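Side-chain contacts in ribokinase (Giardia lamblia, PDB 6WHJ), which probably phosphorylates ribose at O-5 with ATP in a magnesium-dependent reaction, yielding D-ribose 5-phosphate for nucleotide synthesis or the pentose phosphate pathway: residues G13-D18 / D75-H80; G45-I50 / G323-V328; S217-L222 / V236-G241; G244-Q249 / Y253-V258. One frame throughout, in Å; residues are numbered along the deposited sequence.

Interaction 1 (G13-D18 / D75-H80); sequences GSYNRD and DEILAH. With EDO (1,2-ethanediol), chain F.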
# COMPACT_ATOMS: atom_id res chain seq x y z
N GLY B 13 -16.86 -8.83 12.45
CA GLY B 13 -16.31 -8.05 11.36
C GLY B 13 -14.85 -8.34 11.08
O GLY B 13 -14.32 -9.39 11.42
N SER B 14 -14.20 -7.36 10.47
CA SER B 14 -12.91 -7.58 9.83
C SER B 14 -11.74 -7.25 10.74
O SER B 14 -11.84 -6.42 11.66
CB SER B 14 -12.82 -6.74 8.57
OG SER B 14 -12.95 -5.38 8.92
N TYR B 15 -10.61 -7.90 10.47
CA TYR B 15 -9.31 -7.44 10.91
C TYR B 15 -8.46 -7.23 9.67
O TYR B 15 -8.34 -8.13 8.84
CB TYR B 15 -8.60 -8.41 11.86
CG TYR B 15 -7.17 -7.97 12.08
CD1 TYR B 15 -6.88 -6.95 12.97
CD2 TYR B 15 -6.12 -8.50 11.34
CE1 TYR B 15 -5.60 -6.49 13.15
CE2 TYR B 15 -4.82 -8.05 11.51
CZ TYR B 15 -4.56 -7.04 12.42
OH TYR B 15 -3.28 -6.56 12.63
N ASN B 16 -7.86 -6.04 9.56
CA ASN B 16 -6.91 -5.73 8.51
C ASN B 16 -5.62 -5.24 9.14
O ASN B 16 -5.65 -4.42 10.07
CB ASN B 16 -7.45 -4.65 7.56
CG ASN B 16 -8.73 -5.07 6.84
OD1 ASN B 16 -8.83 -6.17 6.31
ND2 ASN B 16 -9.71 -4.18 6.82
N ARG B 17 -4.49 -5.74 8.65
CA ARG B 17 -3.21 -5.13 8.97
C ARG B 17 -3.06 -3.90 8.07
O ARG B 17 -3.02 -4.02 6.84
CB ARG B 17 -2.07 -6.12 8.76
CG ARG B 17 -0.70 -5.61 9.19
CD ARG B 17 -0.76 -5.12 10.61
NE ARG B 17 0.54 -4.71 11.14
CZ ARG B 17 1.23 -5.36 12.07
NH1 ARG B 17 0.76 -6.49 12.60
NH2 ARG B 17 2.40 -4.87 12.48
N ASP B 18 -3.01 -2.72 8.68
CA ASP B 18 -2.92 -1.48 7.93
C ASP B 18 -1.47 -1.23 7.51
O ASP B 18 -0.57 -1.19 8.35
CB ASP B 18 -3.42 -0.32 8.79
CG ASP B 18 -4.94 -0.23 8.87
OD1 ASP B 18 -5.65 -0.90 8.08
OD2 ASP B 18 -5.43 0.49 9.76
N ASP B 75 -1.17 -14.46 13.68
CA ASP B 75 -0.68 -14.82 15.01
C ASP B 75 -0.55 -13.59 15.89
O ASP B 75 -0.91 -13.63 17.08
CB ASP B 75 0.67 -15.53 14.90
CG ASP B 75 0.60 -16.87 14.18
OD1 ASP B 75 -0.48 -17.49 14.15
OD2 ASP B 75 1.64 -17.30 13.64
N GLU B 76 -0.08 -12.47 15.33
CA GLU B 76 0.15 -11.28 16.14
C GLU B 76 -1.15 -10.69 16.66
O GLU B 76 -1.18 -10.16 17.78
CB GLU B 76 0.93 -10.23 15.35
CG GLU B 76 2.33 -10.67 14.93
CD GLU B 76 3.16 -9.56 14.30
OE1 GLU B 76 4.39 -9.77 14.09
OE2 GLU B 76 2.58 -8.49 13.99
N ILE B 77 -2.24 -10.76 15.90
CA ILE B 77 -3.46 -10.13 16.37
C ILE B 77 -4.14 -10.98 17.44
O ILE B 77 -4.73 -10.44 18.38
CB ILE B 77 -4.40 -9.78 15.19
CG1 ILE B 77 -5.59 -8.97 15.69
CG2 ILE B 77 -4.87 -11.01 14.46
CD1 ILE B 77 -5.19 -7.66 16.41
N LEU B 78 -4.05 -12.31 17.35
CA LEU B 78 -4.54 -13.15 18.44
C LEU B 78 -3.78 -12.88 19.72
O LEU B 78 -4.38 -12.81 20.81
CB LEU B 78 -4.41 -14.64 18.11
CG LEU B 78 -5.60 -15.37 17.50
CD1 LEU B 78 -5.72 -14.99 16.04
CD2 LEU B 78 -5.45 -16.86 17.69
N ALA B 79 -2.45 -12.75 19.62
CA ALA B 79 -1.66 -12.41 20.80
C ALA B 79 -2.02 -11.03 21.31
O ALA B 79 -2.09 -10.80 22.53
CB ALA B 79 -0.17 -12.51 20.47
N HIS B 80 -2.28 -10.09 20.40
CA HIS B 80 -2.60 -8.72 20.79
C HIS B 80 -3.87 -8.68 21.61
O HIS B 80 -3.96 -7.96 22.61
CB HIS B 80 -2.73 -7.84 19.55
CG HIS B 80 -2.97 -6.39 19.85
ND1 HIS B 80 -2.18 -5.66 20.71
CD2 HIS B 80 -3.92 -5.53 19.40
CE1 HIS B 80 -2.63 -4.42 20.77
NE2 HIS B 80 -3.69 -4.32 19.99
C1 EDO F . -10.29 0.43 7.94
O1 EDO F . -10.75 0.23 6.60
C2 EDO F . -8.82 0.03 8.06
O2 EDO F . -8.62 -1.20 7.35
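Ile77 lies over one face of the Tyr15 ring and shows how a branched chain can grip an aromatic with more than one arm. Its CG1 makes the CH-pi contact, 3.8 Å from the ring centroid and 21° off the ring normal, displaced toward the CD1-CE1 side. From there CD1 reaches on to Tyr15 CE1 at 3.5 Å, while CG2 sits nearer the CD2-CE2 side. Placing CG1 opposite the backbone N of Ile77 (chi1 -173°) is what sends this branch across the ring. The phenol does not end in the apolar patch: Tyr15 OH is hydrogen-bonded to ND1 of His41.

A second, polar contact joins the same two segments. Arg17 NH1 donates to Glu76 OE2 at 3.0 Å in a salt bridge, and the guanidinium and carboxylate planes are turned 42° apart. The arginine chain bends to bring NH1 to the helix, and Arg17 NE bonds to Ser39 OG, so two partners limit the rotation of the guanidinium.

Next in sequence to these anchors, Asn16 ND2 donates to O2 of a bound 1,2-ethanediol at 3.2 Å, and the same O2 donates to Asp18 OD1. Asn16, Arg17 and Asp18 are predicted substrate-binding residues, so the contact joins helix 72-84 to the probable ribose pocket of a PfkB-family kinase.

Interaction 2 (G45-I50 / G323-V328); sequences GSNQAI and GTSASV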
# COMPACT_ATOMS: atom_id res chain seq x y z
N GLY B 45 -14.02 -3.96 11.98
CA GLY B 45 -14.53 -4.86 13.00
C GLY B 45 -13.63 -4.90 14.21
O GLY B 45 -14.08 -4.71 15.34
N SER B 46 -12.32 -5.06 13.99
CA SER B 46 -11.41 -5.20 15.12
C SER B 46 -11.19 -3.87 15.84
O SER B 46 -11.02 -3.85 17.06
CB SER B 46 -10.08 -5.78 14.64
OG SER B 46 -9.18 -5.88 15.73
N ASN B 47 -11.17 -2.76 15.10
CA ASN B 47 -11.01 -1.46 15.75
C ASN B 47 -12.15 -1.17 16.70
O ASN B 47 -11.93 -0.65 17.80
CB ASN B 47 -10.91 -0.35 14.70
CG ASN B 47 -9.57 -0.31 14.04
OD1 ASN B 47 -8.59 -0.87 14.53
ND2 ASN B 47 -9.51 0.36 12.89
N GLN B 48 -13.37 -1.49 16.29
CA GLN B 48 -14.52 -1.24 17.15
C GLN B 48 -14.56 -2.18 18.34
O GLN B 48 -15.03 -1.79 19.42
CB GLN B 48 -15.81 -1.35 16.34
CG GLN B 48 -16.06 -0.15 15.48
CD GLN B 48 -17.20 -0.40 14.54
OE1 GLN B 48 -18.03 -1.27 14.80
NE2 GLN B 48 -17.28 0.38 13.46
N ALA B 49 -14.06 -3.41 18.18
CA ALA B 49 -13.97 -4.31 19.32
C ALA B 49 -12.89 -3.86 20.30
O ALA B 49 -13.05 -4.01 21.52
CB ALA B 49 -13.70 -5.74 18.85
N ILE B 50 -11.78 -3.32 19.79
CA ILE B 50 -10.72 -2.86 20.67
C ILE B 50 -11.16 -1.61 21.43
O ILE B 50 -10.88 -1.46 22.63
CB ILE B 50 -9.42 -2.65 19.87
CG1 ILE B 50 -8.91 -4.02 19.37
CG2 ILE B 50 -8.36 -1.95 20.69
CD1 ILE B 50 -7.63 -4.00 18.54
N GLY B 323 -2.82 7.46 16.56
CA GLY B 323 -2.61 6.02 16.65
C GLY B 323 -3.76 5.06 16.42
O GLY B 323 -3.71 3.92 16.91
N THR B 324 -4.79 5.47 15.67
CA THR B 324 -5.96 4.63 15.37
C THR B 324 -6.63 4.16 16.66
O THR B 324 -7.41 4.91 17.27
CB THR B 324 -5.59 3.42 14.49
OG1 THR B 324 -4.88 3.87 13.32
CG2 THR B 324 -6.84 2.68 14.04
N SER B 325 -6.37 2.92 17.08
CA SER B 325 -6.92 2.44 18.34
C SER B 325 -5.99 2.70 19.52
O SER B 325 -6.43 2.53 20.67
CB SER B 325 -7.26 0.95 18.25
OG SER B 325 -8.66 0.76 18.10
N ALA B 326 -4.75 3.12 19.27
CA ALA B 326 -3.89 3.57 20.36
C ALA B 326 -4.42 4.86 20.98
O ALA B 326 -4.13 5.14 22.15
CB ALA B 326 -2.46 3.78 19.87
N SER B 327 -5.21 5.62 20.24
CA SER B 327 -5.77 6.87 20.73
C SER B 327 -7.13 6.69 21.39
O SER B 327 -7.70 7.68 21.86
CB SER B 327 -5.89 7.88 19.58
OG SER B 327 -6.34 7.24 18.39
N VAL B 328 -7.66 5.48 21.42
CA VAL B 328 -8.89 5.28 22.19
C VAL B 328 -8.56 5.43 23.67
O VAL B 328 -7.59 4.82 24.15
CB VAL B 328 -9.49 3.90 21.88
CG1 VAL B 328 -10.73 3.65 22.72
CG2 VAL B 328 -9.86 3.84 20.41
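Asn47 and Ile50, one helical turn apart, face the turn that carries Thr324 and Ser325. Asn47 closes the Gly-Lys-Gly-Ser-Asn run leading into helix 44-55, part of a PfkB-family motif and predicted to bind the sugar, whereas Gly323 and Ser327 belong to a predicted potassium site. The start of a helix and a loop far apart in sequence thus meet through a small van der Waals contact.

The amide of Asn47 meets the methyl of Thr324, ND2 approaching CG2 to 3.7 Å and OD1 to 4.0 Å, with the two side chains crossing at about a right angle. CG2 stands opposite the backbone N of Thr324, which brings the methyl rather than the hydroxyl to the amide. Asn47 also touches Asp274, the predicted proton acceptor. Next along the helix, Gln48 points away from the loop and donates from NE2 to Asp274 OD1, with OE1 accepting from Gln144.

At Ile50 the CG2 branch, 3.9 Å from Ser325 CB, packs on the tip of the loop. That loop is folded as a type II' turn from Gly323 to Ala326, running into a type I turn from Ser325 to Val328. Lys54 NZ, a turn farther along the helix, holds Ser325 O, and inside the first turn Ala326 N bonds to Gly323 O at 2.7 Å.

Interaction 3 (S217-L222 / V236-G241); sequences SMMKAL and VLFTLG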
# COMPACT_ATOMS: atom_id res chain seq x y z
N SER B 217 -35.11 18.41 5.98
CA SER B 217 -36.06 17.77 5.09
C SER B 217 -35.40 16.61 4.35
O SER B 217 -36.06 15.59 4.08
CB SER B 217 -36.62 18.79 4.10
OG SER B 217 -37.44 18.17 3.15
N MET B 218 -34.11 16.75 4.05
CA MET B 218 -33.37 15.66 3.42
C MET B 218 -33.19 14.49 4.37
O MET B 218 -33.28 13.33 3.95
CB MET B 218 -32.00 16.17 2.95
CG MET B 218 -31.70 15.88 1.50
SD MET B 218 -31.96 14.14 1.11
CE MET B 218 -32.84 14.29 -0.45
N MET B 219 -32.94 14.75 5.66
CA MET B 219 -32.77 13.63 6.57
C MET B 219 -34.06 12.87 6.81
O MET B 219 -34.02 11.65 7.03
CB MET B 219 -32.13 14.07 7.89
CG MET B 219 -30.61 14.19 7.76
SD MET B 219 -29.75 14.67 9.26
CE MET B 219 -28.96 16.18 8.73
N LYS B 220 -35.21 13.56 6.77
CA LYS B 220 -36.48 12.83 6.91
C LYS B 220 -36.66 11.84 5.78
O LYS B 220 -36.97 10.66 6.02
CB LYS B 220 -37.66 13.79 6.95
CG LYS B 220 -38.93 13.12 6.44
CD LYS B 220 -40.18 13.62 7.12
CE LYS B 220 -41.40 12.77 6.76
NZ LYS B 220 -41.86 12.96 5.34
N ALA B 221 -36.40 12.27 4.55
CA ALA B 221 -36.51 11.35 3.43
C ALA B 221 -35.52 10.21 3.54
O ALA B 221 -35.83 9.07 3.19
CB ALA B 221 -36.31 12.10 2.11
N LEU B 222 -34.32 10.49 4.07
CA LEU B 222 -33.33 9.41 4.22
C LEU B 222 -33.76 8.42 5.29
O LEU B 222 -33.69 7.20 5.09
CB LEU B 222 -31.95 9.99 4.53
CG LEU B 222 -31.32 10.83 3.41
CD1 LEU B 222 -30.09 11.57 3.93
CD2 LEU B 222 -30.98 9.97 2.21
N VAL B 236 -31.87 5.95 13.58
CA VAL B 236 -30.73 6.21 12.71
C VAL B 236 -29.87 7.23 13.43
O VAL B 236 -30.34 8.33 13.75
CB VAL B 236 -31.16 6.73 11.34
CG1 VAL B 236 -29.94 7.00 10.47
CG2 VAL B 236 -32.11 5.75 10.67
N LEU B 237 -28.63 6.85 13.72
CA LEU B 237 -27.65 7.77 14.30
C LEU B 237 -26.78 8.27 13.15
O LEU B 237 -25.89 7.56 12.68
CB LEU B 237 -26.80 7.05 15.34
CG LEU B 237 -26.03 7.83 16.41
CD1 LEU B 237 -25.50 6.86 17.47
CD2 LEU B 237 -24.93 8.70 15.86
N PHE B 238 -27.02 9.50 12.71
CA PHE B 238 -26.21 10.11 11.67
C PHE B 238 -24.92 10.63 12.29
O PHE B 238 -24.97 11.40 13.26
CB PHE B 238 -26.93 11.26 10.99
CG PHE B 238 -28.08 10.85 10.13
CD1 PHE B 238 -27.87 10.48 8.81
CD2 PHE B 238 -29.38 10.87 10.62
CE1 PHE B 238 -28.93 10.11 8.01
CE2 PHE B 238 -30.44 10.50 9.82
CZ PHE B 238 -30.22 10.11 8.51
N THR B 239 -23.79 10.19 11.76
CA THR B 239 -22.49 10.73 12.12
C THR B 239 -22.14 11.87 11.19
O THR B 239 -22.12 11.70 9.97
CB THR B 239 -21.41 9.65 12.06
OG1 THR B 239 -21.49 8.83 13.23
CG2 THR B 239 -20.03 10.26 11.92
N LEU B 240 -21.85 13.04 11.76
CA LEU B 240 -21.70 14.26 10.97
C LEU B 240 -20.31 14.86 11.14
O LEU B 240 -20.11 16.04 10.83
CB LEU B 240 -22.78 15.26 11.37
CG LEU B 240 -24.21 14.75 11.15
CD1 LEU B 240 -25.23 15.84 11.46
CD2 LEU B 240 -24.39 14.19 9.73
N GLY B 241 -19.35 14.07 11.61
CA GLY B 241 -17.98 14.54 11.73
C GLY B 241 -17.90 15.70 12.71
O GLY B 241 -18.42 15.63 13.82
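A Met-aromatic contact between Met219 and Phe238 joins helix 216-228 to strand 235-239. The sulfur lies over the ring, with SD of Met219 4.2 Å from the centroid of the Phe238 ring and 16° off its normal. It is not centred, but shifted toward the rim, where SD comes within 4.1 Å of Phe238 CD2. Met219 CG also stands above this face, nearer CZ, and adds a CH-pi contact 4.3 Å from the centroid of the Phe238 ring. The thioether therefore runs along the ring rather than pointing into it, and the two side chains lie side by side and point opposite ways.

Helix and strand belong to the beta-alpha-beta crossover that leads from strand 193-194 to its parallel neighbour 235-239 in the large central sheet, a topology expected of the ribokinase fold. One turn beyond Met219, Leu222 meets the ring at its edge, CB lying 4.3 Å from Phe238 CZ. The face opposite Met219 is taken by Val236 CG1, 3.6 Å above the ring plane, from the same side of the strand. Ala201 of helix 198-205 also packs on Phe238. Thr239, which ends the strand, and Leu240 and Gly241 just beyond it are predicted to bind ATP.

Interaction 4 (G244-Q249 / Y253-V258); sequences GSRIVQ and YESRTV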
# COMPACT_ATOMS: atom_id res chain seq x y z
N GLY B 244 -20.87 16.85 14.73
CA GLY B 244 -21.39 16.01 15.80
C GLY B 244 -22.22 14.85 15.28
O GLY B 244 -21.85 14.24 14.27
N SER B 245 -23.36 14.56 15.89
CA SER B 245 -24.19 13.47 15.42
C SER B 245 -25.66 13.86 15.55
O SER B 245 -26.01 14.91 16.09
CB SER B 245 -23.91 12.16 16.18
OG SER B 245 -23.68 12.39 17.55
N ARG B 246 -26.52 13.01 15.00
CA ARG B 246 -27.94 13.29 14.92
C ARG B 246 -28.69 11.98 15.04
O ARG B 246 -28.49 11.08 14.22
CB ARG B 246 -28.29 13.99 13.61
CG ARG B 246 -28.59 15.45 13.76
CD ARG B 246 -29.98 15.63 14.30
NE ARG B 246 -30.98 15.21 13.34
CZ ARG B 246 -31.69 16.03 12.57
NH1 ARG B 246 -31.50 17.34 12.65
NH2 ARG B 246 -32.60 15.55 11.73
N ILE B 247 -29.53 11.86 16.07
CA ILE B 247 -30.34 10.67 16.29
C ILE B 247 -31.76 10.99 15.83
O ILE B 247 -32.37 11.95 16.31
CB ILE B 247 -30.33 10.25 17.76
CG1 ILE B 247 -28.90 9.96 18.21
CG2 ILE B 247 -31.20 9.02 17.97
CD1 ILE B 247 -28.73 9.91 19.69
N VAL B 248 -32.28 10.19 14.91
CA VAL B 248 -33.65 10.34 14.43
C VAL B 248 -34.38 9.04 14.70
O VAL B 248 -33.89 7.96 14.34
CB VAL B 248 -33.70 10.69 12.93
CG1 VAL B 248 -35.14 10.92 12.50
CG2 VAL B 248 -32.85 11.92 12.65
N GLN B 249 -35.55 9.14 15.33
CA GLN B 249 -36.41 7.99 15.54
C GLN B 249 -37.20 7.70 14.28
O GLN B 249 -37.66 8.62 13.60
CB GLN B 249 -37.39 8.26 16.68
CG GLN B 249 -38.08 7.02 17.19
CD GLN B 249 -38.75 7.23 18.53
OE1 GLN B 249 -38.79 8.35 19.04
NE2 GLN B 249 -39.22 6.15 19.14
N TYR B 253 -39.95 10.54 13.80
CA TYR B 253 -38.89 11.49 13.45
C TYR B 253 -38.53 12.43 14.60
O TYR B 253 -38.01 13.53 14.37
CB TYR B 253 -39.24 12.27 12.17
CG TYR B 253 -39.57 11.33 11.04
CD1 TYR B 253 -38.58 10.59 10.41
CD2 TYR B 253 -40.88 11.14 10.62
CE1 TYR B 253 -38.88 9.71 9.40
CE2 TYR B 253 -41.19 10.26 9.60
CZ TYR B 253 -40.18 9.54 9.00
OH TYR B 253 -40.49 8.66 7.99
N GLU B 254 -38.72 11.99 15.85
CA GLU B 254 -38.12 12.72 16.96
C GLU B 254 -36.61 12.73 16.79
O GLU B 254 -36.01 11.75 16.34
CB GLU B 254 -38.50 12.12 18.32
CG GLU B 254 -39.84 12.57 18.83
CD GLU B 254 -39.81 14.04 19.26
OE1 GLU B 254 -40.78 14.78 18.96
OE2 GLU B 254 -38.80 14.45 19.89
N SER B 255 -36.00 13.87 17.10
CA SER B 255 -34.60 14.09 16.82
C SER B 255 -33.89 14.56 18.08
O SER B 255 -34.46 15.31 18.88
CB SER B 255 -34.46 15.10 15.66
OG SER B 255 -33.16 15.63 15.54
N ARG B 256 -32.65 14.10 18.26
CA ARG B 256 -31.76 14.59 19.31
C ARG B 256 -30.42 14.94 18.68
O ARG B 256 -29.83 14.11 17.98
CB ARG B 256 -31.58 13.56 20.43
CG ARG B 256 -32.86 13.24 21.23
CD ARG B 256 -33.43 14.47 21.92
NE ARG B 256 -34.53 14.15 22.83
CZ ARG B 256 -35.82 14.09 22.48
NH1 ARG B 256 -36.21 14.32 21.24
NH2 ARG B 256 -36.73 13.78 23.39
N THR B 257 -29.93 16.15 18.94
CA THR B 257 -28.64 16.61 18.43
C THR B 257 -27.59 16.41 19.52
O THR B 257 -27.83 16.76 20.68
CB THR B 257 -28.72 18.08 18.01
OG1 THR B 257 -29.40 18.20 16.76
CG2 THR B 257 -27.33 18.68 17.87
N VAL B 258 -26.44 15.87 19.13
CA VAL B 258 -25.35 15.59 20.07
C VAL B 258 -24.10 16.22 19.49
O VAL B 258 -23.48 15.66 18.58
CB VAL B 258 -25.15 14.08 20.30
CG1 VAL B 258 -23.99 13.83 21.26
CG2 VAL B 258 -26.42 13.42 20.81
O HOH W 1 -21.56 13.77 18.40
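Ser245 and Val258 open a ladder of backbone hydrogen bonds in this antiparallel beta hairpin, whose strands 245-249 and 255-258 run at 167° to each other, 4.8 Å apart. Ser245 pairs with Val258 and Ile247 with Arg256 as hydrogen-bonded pairs; Arg246 with Thr257 and Val248 with Ser255 form the alternating non-hydrogen-bonded ones. Ile247 N donates to Arg256 O at 3.0 Å almost straight, at 177°. Toward the turn Gln249 N bonds to Glu254 O at 2.8 Å, and a weak bond runs from Tyr253 N to Gln249 O. A water bridges the other end, lying 2.7 Å from Ser245 OG and donating to Val258 O.

Among charged groups, Arg246 curls over the hairpin so that Ser255 OG lies over one face of its guanidinium, too badly angled for a hydrogen bond; the salt bridge of this group runs from NH1 to Asp216. Arg256 NH1 grips the two residues just before it in the chain, donating to Glu254 OE2 in the guanidinium plane at 2.9 Å and to Ser255 O, while NE pairs with Asp302.

Apolar contacts divide between the faces. Ile247 CD1 meets Val258 CG2 at 4.3 Å on one, and on the other Val248 CG1 lies at the edge of the Tyr253 ring, 4.0 Å from CD1.

Strand 255-258 ends the large sheet within this chain, and strand 245-249 joins it to 235-239. The Ile247 and Val258 face packs on helix 301-318, whereas Val248 and Tyr253 lean on helix 216-228.

Overall arrangement
The four contacts form two groups. Interactions 1 and 2, with centres 11 Å apart, meet at the predicted sugar site, where Ser46 N probably bonds to Ser14 O at 2.7 Å and His80 packs on Ile50. Interactions 3 and 4, 8 Å apart between centres, share the large sheet: Phe238 and Arg246 are backbone partners on adjacent strands, and Leu237 packs on Ser245. Thr239 to Gly241 and Gly244 belong to the predicted ATP site. Interaction 2, beside which the predicted catalytic Asp274 lies, approaches this second group, its nearest atoms about 9 Å from interaction 3. Interaction 1 lies farther off, about 17 Å from interaction 3 at the nearest atoms.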